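Local coordinates for capsid fiber protein (Bacillus phage phi29, PDB 6QYY) that forms the head fibers of the phage, with this trimeric N-terminal base probably attaching them to the capsid, at residues I30-V42 / T53-V65. Sequence-based numbering, arbitrary orientation.
Sequences ISHAAENTIPDYV and TQVNMYPLAAWQV
The Tyr41 ring lies between Met57 and Val42: Met57 CG sits over the centre of one face, 3.7 Å from the ring centroid, Val42 CG1 lies farther off, toward the rim of the opposite face, and Leu60 CD2 is at the ring's edge. Met57 bends at its last torsion (chi3 72°), which brings CE back over the same face, 3.6 Å from Tyr41 CD1; SD stands higher above it in a Met-aromatic contact. Trp63 turns its edge toward the face of Tyr41, offset, planes at 83°, with Trp63 CZ2 3.6 Å from Tyr41 CD1. Over one face of the indole, Val42 CG1 makes a CH-pi contact 3.5 Å from the centroid of the five-membered ring, while Pro39 CG packs at the edge beside Trp63 CZ3. Tyr41 swings CG anti to its own N (chi1 -157°), and the phenol reaches the chain where strand 52-57 ends. There Tyr58 N donates a nearly straight bond to Tyr41 OH (2.8 Å). A water in the indole plane accepts from Trp63 NE1 (3.0 Å) and bonds to Tyr41 OH, with Tyr58 O also in reach. Leu60 also packs on Leu60 of a second subunit, at the trimer interface. Asp40 and Tyr41 form a classic beta bulge against strand 18-23, and the Tyr41 ring packs in the hydrophobic core between the mixed sheet edged by 41-42 and 52-57 and the antiparallel sheet edged by 62-66.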
ATOM      1  N   ILE A  30       0.507  10.557  19.134  1.00 24.65           N
ATOM      2  CA  ILE A  30       1.611  10.324  18.217  1.00 22.98           C
ATOM      3  C   ILE A  30       2.916  10.626  18.938  1.00 28.90           C
ATOM      4  O   ILE A  30       2.975  11.426  19.882  1.00 29.23           O
ATOM      5  CB  ILE A  30       1.498  11.173  16.933  1.00 22.91           C
ATOM      6  CG1 ILE A  30       1.460  12.656  17.277  1.00 25.36           C
ATOM      7  CG2 ILE A  30       0.273  10.763  16.089  1.00 23.42           C
ATOM      8  CD1 ILE A  30       1.620  13.566  16.043  1.00 31.36           C
ATOM      9  N   SER A  31       3.972   9.974  18.477  1.00 30.57           N
ATOM     10  CA  SER A  31       5.324  10.210  18.960  1.00 25.72           C
ATOM     11  C   SER A  31       6.246   9.619  17.910  1.00 24.64           C
ATOM     12  O   SER A  31       5.804   8.895  17.015  1.00 24.83           O
ATOM     13  CB  SER A  31       5.562   9.589  20.345  1.00 30.76           C
ATOM     14  OG  SER A  31       5.239   8.214  20.350  1.00 32.28           O
ATOM     15  N   HIS A  32       7.531   9.941  18.022  1.00 29.60           N
ATOM     16  CA  HIS A  32       8.519   9.336  17.142  1.00 26.80           C
ATOM     17  C   HIS A  32       8.483   7.822  17.268  1.00 28.38           C
ATOM     18  O   HIS A  32       8.486   7.278  18.378  1.00 28.08           O
ATOM     19  CB  HIS A  32       9.916   9.858  17.480  1.00 28.13           C
ATOM     20  CG  HIS A  32      10.109  11.289  17.113  1.00 27.74           C
ATOM     21  ND1 HIS A  32      11.049  12.097  17.715  1.00 28.59           N
ATOM     22  CD2 HIS A  32       9.464  12.064  16.211  1.00 27.80           C
ATOM     23  CE1 HIS A  32      10.977  13.310  17.196  1.00 29.43           C
ATOM     24  NE2 HIS A  32      10.026  13.315  16.278  1.00 28.45           N
ATOM     25  N   ALA A  33       8.453   7.143  16.122  1.00 24.40           N
ATOM     26  CA  ALA A  33       8.546   5.692  16.108  1.00 28.84           C
ATOM     27  C   ALA A  33       9.824   5.243  16.804  1.00 31.23           C
ATOM     28  O   ALA A  33      10.870   5.891  16.701  1.00 34.06           O
ATOM     29  CB  ALA A  33       8.515   5.173  14.669  1.00 27.88           C
ATOM     30  N   ALA A  34       9.725   4.144  17.545  1.00 32.56           N
ATOM     31  CA  ALA A  34      10.871   3.633  18.280  1.00 33.44           C
ATOM     32  C   ALA A  34      11.903   3.022  17.331  1.00 30.93           C
ATOM     33  O   ALA A  34      11.573   2.500  16.262  1.00 34.62           O
ATOM     34  CB  ALA A  34      10.427   2.591  19.314  1.00 36.76           C
ATOM     35  N   GLU A  35      13.164   3.086  17.744  1.00 37.56           N
ATOM     36  CA  GLU A  35      14.258   2.539  16.952  1.00 40.40           C
ATOM     37  C   GLU A  35      14.038   1.057  16.640  1.00 41.29           C
ATOM     38  O   GLU A  35      13.569   0.292  17.484  1.00 40.89           O
ATOM     39  CB  GLU A  35      15.567   2.740  17.711  1.00 46.29           C
ATOM     40  CG  GLU A  35      16.798   2.371  16.934  1.00 50.99           C
ATOM     41  CD  GLU A  35      18.060   2.549  17.747  1.00 61.66           C
ATOM     42  OE1 GLU A  35      17.948   2.779  18.971  1.00 67.51           O
ATOM     43  OE2 GLU A  35      19.160   2.471  17.163  1.00 60.57           O
ATOM     44  N   ASN A  36      14.354   0.673  15.397  1.00 32.51           N
ATOM     45  CA  ASN A  36      14.215  -0.681  14.854  1.00 35.01           C
ATOM     46  C   ASN A  36      12.769  -1.190  14.817  1.00 39.58           C
ATOM     47  O   ASN A  36      12.543  -2.400  14.774  1.00 44.66           O
ATOM     48  CB  ASN A  36      15.101  -1.675  15.617  1.00 42.02           C
ATOM     49  CG  ASN A  36      16.567  -1.348  15.480  1.00 48.09           C
ATOM     50  OD1 ASN A  36      17.093  -1.260  14.370  1.00 48.49           O
ATOM     51  ND2 ASN A  36      17.230  -1.128  16.608  1.00 44.59           N
ATOM     52  N   THR A  37      11.769  -0.314  14.802  1.00 32.06           N
ATOM     53  CA  THR A  37      10.392  -0.760  14.648  1.00 38.72           C
ATOM     54  C   THR A  37       9.840  -0.293  13.306  1.00 36.79           C
ATOM     55  O   THR A  37      10.403   0.586  12.646  1.00 33.48           O
ATOM     56  CB  THR A  37       9.499  -0.249  15.785  1.00 44.60           C
ATOM     57  OG1 THR A  37       9.367   1.174  15.691  1.00 44.50           O
ATOM     58  CG2 THR A  37      10.100  -0.603  17.130  1.00 48.20           C
ATOM     59  N   ILE A  38       8.731  -0.901  12.900  1.00 36.94           N
ATOM     60  CA  ILE A  38       8.022  -0.462  11.698  1.00 34.56           C
ATOM     61  C   ILE A  38       7.165   0.745  12.061  1.00 32.80           C
ATOM     62  O   ILE A  38       6.301   0.646  12.945  1.00 32.87           O
ATOM     63  CB  ILE A  38       7.152  -1.582  11.106  1.00 37.66           C
ATOM     64  CG1 ILE A  38       7.971  -2.855  10.870  1.00 43.32           C
ATOM     65  CG2 ILE A  38       6.456  -1.085   9.838  1.00 31.81           C
ATOM     66  CD1 ILE A  38       9.024  -2.734   9.785  1.00 43.91           C
ATOM     67  N   PRO A  39       7.354   1.887  11.409  1.00 27.31           N
ATOM     68  CA  PRO A  39       6.546   3.060  11.736  1.00 26.61           C
ATOM     69  C   PRO A  39       5.110   2.886  11.277  1.00 30.07           C
ATOM     70  O   PRO A  39       4.796   2.089  10.387  1.00 28.77           O
ATOM     71  CB  PRO A  39       7.233   4.190  10.959  1.00 26.54           C
ATOM     72  CG  PRO A  39       7.839   3.503   9.783  1.00 28.74           C
ATOM     73  CD  PRO A  39       8.307   2.156  10.319  1.00 28.28           C
ATOM     74  N   ASP A  40       4.228   3.652  11.912  1.00 27.09           N
ATOM     75  CA  ASP A  40       2.832   3.715  11.490  1.00 26.75           C
ATOM     76  C   ASP A  40       2.615   4.763  10.403  1.00 30.07           C
ATOM     77  O   ASP A  40       1.839   4.535   9.466  1.00 29.21           O
ATOM     78  CB  ASP A  40       1.931   4.009  12.691  1.00 26.33           C
ATOM     79  CG  ASP A  40       1.958   2.897  13.726  1.00 33.54           C
ATOM     80  OD1 ASP A  40       1.955   1.701  13.327  1.00 38.56           O
ATOM     81  OD2 ASP A  40       1.985   3.205  14.941  1.00 36.56           O
ATOM     82  N   TYR A  41       3.287   5.904  10.504  1.00 23.75           N
ATOM     83  CA  TYR A  41       3.182   6.939   9.483  1.00 21.02           C
ATOM     84  C   TYR A  41       4.405   7.847   9.617  1.00 28.08           C
ATOM     85  O   TYR A  41       5.418   7.446  10.198  1.00 22.34           O
ATOM     86  CB  TYR A  41       1.835   7.685   9.584  1.00 20.45           C
ATOM     87  CG  TYR A  41       1.462   8.335   8.243  1.00 24.67           C
ATOM     88  CD1 TYR A  41       1.325   7.555   7.092  1.00 24.04           C
ATOM     89  CD2 TYR A  41       1.302   9.712   8.124  1.00 26.93           C
ATOM     90  CE1 TYR A  41       1.025   8.139   5.854  1.00 28.98           C
ATOM     91  CE2 TYR A  41       1.003  10.306   6.891  1.00 29.66           C
ATOM     92  CZ  TYR A  41       0.869   9.512   5.762  1.00 29.60           C
ATOM     93  OH  TYR A  41       0.571  10.091   4.539  1.00 29.37           O
ATOM     94  N   VAL A  42       4.317   9.059   9.065  1.00 21.58           N
ATOM     95  CA  VAL A  42       5.421  10.009   9.023  1.00 24.49           C
ATOM     96  C   VAL A  42       4.866  11.412   9.255  1.00 27.56           C
ATOM     97  O   VAL A  42       3.750  11.739   8.840  1.00 23.31           O
ATOM     98  CB  VAL A  42       6.195   9.922   7.685  1.00 29.95           C
ATOM     99  CG1 VAL A  42       5.271  10.248   6.501  1.00 28.44           C
ATOM    100  CG2 VAL A  42       7.422  10.830   7.694  1.00 30.84           C
ATOM    101  N   THR A  53      -2.987  18.133  17.046  1.00 28.20           N
ATOM    102  CA  THR A  53      -2.497  18.279  15.688  1.00 26.68           C
ATOM    103  C   THR A  53      -3.428  17.512  14.766  1.00 29.46           C
ATOM    104  O   THR A  53      -4.043  16.522  15.162  1.00 28.76           O
ATOM    105  CB  THR A  53      -1.049  17.784  15.526  1.00 30.53           C
ATOM    106  OG1 THR A  53      -0.541  18.178  14.242  1.00 35.44           O
ATOM    107  CG2 THR A  53      -0.955  16.280  15.659  1.00 34.19           C
ATOM    108  N   GLN A  54      -3.540  17.991  13.541  1.00 26.22           N
ATOM    109  CA  GLN A  54      -4.303  17.289  12.519  1.00 31.09           C
ATOM    110  C   GLN A  54      -3.328  16.451  11.704  1.00 31.54           C
ATOM    111  O   GLN A  54      -2.401  16.994  11.091  1.00 32.54           O
ATOM    112  CB  GLN A  54      -5.071  18.268  11.632  1.00 36.53           C
ATOM    113  CG  GLN A  54      -5.748  17.598  10.453  1.00 53.79           C
ATOM    114  CD  GLN A  54      -7.085  18.225  10.105  1.00 66.99           C
ATOM    115  OE1 GLN A  54      -7.809  18.709  10.982  1.00 71.61           O
ATOM    116  NE2 GLN A  54      -7.423  18.215   8.816  1.00 70.41           N
ATOM    117  N   VAL A  55      -3.531  15.139  11.714  1.00 26.26           N
ATOM    118  CA  VAL A  55      -2.675  14.207  10.981  1.00 23.41           C
ATOM    119  C   VAL A  55      -3.326  13.938   9.633  1.00 29.38           C
ATOM    120  O   VAL A  55      -4.422  13.380   9.576  1.00 32.02           O
ATOM    121  CB  VAL A  55      -2.491  12.890  11.753  1.00 27.56           C
ATOM    122  CG1 VAL A  55      -1.584  11.943  10.955  1.00 31.00           C
ATOM    123  CG2 VAL A  55      -1.942  13.137  13.158  1.00 28.60           C
ATOM    124  N   ASN A  56      -2.655  14.315   8.546  1.00 27.62           N
ATOM    125  CA  ASN A  56      -3.201  14.121   7.209  1.00 22.32           C
ATOM    126  C   ASN A  56      -2.478  12.956   6.545  1.00 29.33           C
ATOM    127  O   ASN A  56      -1.267  13.018   6.318  1.00 38.25           O
ATOM    128  CB  ASN A  56      -3.060  15.393   6.369  1.00 27.02           C
ATOM    129  CG  ASN A  56      -3.786  16.580   6.989  1.00 34.38           C
ATOM    130  OD1 ASN A  56      -4.924  16.458   7.447  1.00 34.90           O
ATOM    131  ND2 ASN A  56      -3.122  17.722   7.025  1.00 42.98           N
ATOM    132  N   MET A  57      -3.213  11.894   6.237  1.00 21.58           N
ATOM    133  CA  MET A  57      -2.596  10.730   5.637  1.00 19.71           C
ATOM    134  C   MET A  57      -2.971  10.638   4.162  1.00 25.88           C
ATOM    135  O   MET A  57      -4.121  10.884   3.778  1.00 26.40           O
ATOM    136  CB  MET A  57      -2.952   9.439   6.394  1.00 24.82           C
ATOM    137  CG  MET A  57      -2.396   9.386   7.810  1.00 26.11           C
ATOM    138  SD  MET A  57      -3.028   8.034   8.763  1.00 27.94           S
ATOM    139  CE  MET A  57      -2.128   6.748   7.894  1.00 44.43           C
ATOM    140  N   TYR A  58      -1.968  10.313   3.351  1.00 22.43           N
ATOM    141  CA  TYR A  58      -1.991  10.301   1.896  1.00 22.12           C
ATOM    142  C   TYR A  58      -1.691   8.904   1.367  1.00 22.53           C
ATOM    143  O   TYR A  58      -1.145   8.063   2.090  1.00 21.54           O
ATOM    144  CB  TYR A  58      -0.945  11.289   1.352  1.00 23.90           C
ATOM    145  CG  TYR A  58      -1.382  12.723   1.537  1.00 33.41           C
ATOM    146  CD1 TYR A  58      -2.233  13.322   0.619  1.00 34.09           C
ATOM    147  CD2 TYR A  58      -0.983  13.462   2.651  1.00 39.57           C
ATOM    148  CE1 TYR A  58      -2.668  14.633   0.780  1.00 39.48           C
ATOM    149  CE2 TYR A  58      -1.412  14.792   2.824  1.00 37.07           C
ATOM    150  CZ  TYR A  58      -2.255  15.361   1.880  1.00 42.93           C
ATOM    151  OH  TYR A  58      -2.701  16.664   2.013  1.00 48.07           O
ATOM    152  N   PRO A  59      -2.045   8.619   0.108  1.00 27.31           N
ATOM    153  CA  PRO A  59      -1.713   7.314  -0.482  1.00 23.80           C
ATOM    154  C   PRO A  59      -0.226   7.005  -0.382  1.00 28.34           C
ATOM    155  O   PRO A  59       0.623   7.895  -0.449  1.00 27.70           O
ATOM    156  CB  PRO A  59      -2.163   7.459  -1.943  1.00 24.95           C
ATOM    157  CG  PRO A  59      -3.308   8.449  -1.873  1.00 26.38           C
ATOM    158  CD  PRO A  59      -2.882   9.440  -0.792  1.00 22.87           C
ATOM    159  N   LEU A  60       0.077   5.724  -0.193  1.00 28.47           N
ATOM    160  CA  LEU A  60       1.433   5.276   0.105  1.00 20.47           C
ATOM    161  C   LEU A  60       2.205   4.993  -1.178  1.00 28.14           C
ATOM    162  O   LEU A  60       1.801   4.146  -1.986  1.00 27.12           O
ATOM    163  CB  LEU A  60       1.398   4.020   0.969  1.00 23.73           C
ATOM    164  CG  LEU A  60       0.576   4.123   2.261  1.00 26.62           C
ATOM    165  CD1 LEU A  60       0.368   2.724   2.847  1.00 33.10           C
ATOM    166  CD2 LEU A  60       1.288   5.042   3.257  1.00 26.23           C
ATOM    167  N   ALA A  61       3.324   5.677  -1.354  1.00 22.96           N
ATOM    168  CA  ALA A  61       4.316   5.230  -2.320  1.00 27.99           C
ATOM    169  C   ALA A  61       5.693   5.576  -1.771  1.00 27.25           C
ATOM    170  O   ALA A  61       6.468   4.682  -1.418  1.00 28.26           O
ATOM    171  CB  ALA A  61       4.088   5.859  -3.695  1.00 30.38           C
ATOM    172  N   ALA A  62       5.990   6.867  -1.652  1.00 21.16           N
ATOM    173  CA  ALA A  62       7.281   7.318  -1.151  1.00 21.99           C
ATOM    174  C   ALA A  62       7.088   8.267   0.030  1.00 23.34           C
ATOM    175  O   ALA A  62       6.083   8.978   0.120  1.00 23.65           O
ATOM    176  CB  ALA A  62       8.088   8.010  -2.256  1.00 26.83           C
ATOM    177  N   TRP A  63       8.054   8.260   0.943  1.00 20.32           N
ATOM    178  CA  TRP A  63       8.076   9.187   2.077  1.00 20.16           C
ATOM    179  C   TRP A  63       9.372   9.982   2.080  1.00 25.98           C
ATOM    180  O   TRP A  63      10.408   9.499   1.624  1.00 28.68           O
ATOM    181  CB  TRP A  63       7.981   8.464   3.417  1.00 19.53           C
ATOM    182  CG  TRP A  63       6.637   7.997   3.808  1.00 21.15           C
ATOM    183  CD1 TRP A  63       5.433   8.365   3.264  1.00 23.18           C
ATOM    184  CD2 TRP A  63       6.347   7.068   4.846  1.00 22.94           C
ATOM    185  NE1 TRP A  63       4.410   7.708   3.912  1.00 28.76           N
ATOM    186  CE2 TRP A  63       4.946   6.898   4.879  1.00 25.64           C
ATOM    187  CE3 TRP A  63       7.138   6.341   5.746  1.00 26.85           C
ATOM    188  CZ2 TRP A  63       4.317   6.038   5.790  1.00 25.63           C
ATOM    189  CZ3 TRP A  63       6.510   5.492   6.656  1.00 29.76           C
ATOM    190  CH2 TRP A  63       5.119   5.340   6.662  1.00 30.66           C
ATOM    191  N   GLN A  64       9.312  11.199   2.623  1.00 20.17           N
ATOM    192  CA  GLN A  64      10.499  11.996   2.902  1.00 18.68           C
ATOM    193  C   GLN A  64      10.783  11.931   4.396  1.00 23.64           C
ATOM    194  O   GLN A  64       9.924  12.304   5.204  1.00 23.57           O
ATOM    195  CB  GLN A  64      10.297  13.449   2.465  1.00 25.21           C
ATOM    196  CG  GLN A  64      10.311  13.611   0.996  1.00 32.87           C
ATOM    197  CD  GLN A  64       9.768  14.954   0.546  1.00 30.35           C
ATOM    198  OE1 GLN A  64       8.938  15.591   1.208  1.00 35.56           O
ATOM    199  NE2 GLN A  64      10.233  15.379  -0.589  1.00 22.22           N
ATOM    200  N   VAL A  65      11.983  11.459   4.760  1.00 21.79           N
ATOM    201  CA  VAL A  65      12.363  11.254   6.155  1.00 21.10           C
ATOM    202  C   VAL A  65      13.787  11.751   6.389  1.00 18.31           C
ATOM    203  O   VAL A  65      14.670  11.578   5.545  1.00 23.51           O
ATOM    204  CB  VAL A  65      12.262   9.768   6.574  1.00 23.97           C
ATOM    205  CG1 VAL A  65      12.506   9.643   8.074  1.00 24.50           C
ATOM    206  CG2 VAL A  65      10.886   9.190   6.215  1.00 24.21           C
TER
HETATM  207  O   HOH W   1       1.921   8.599   2.436  1.00 28.03           O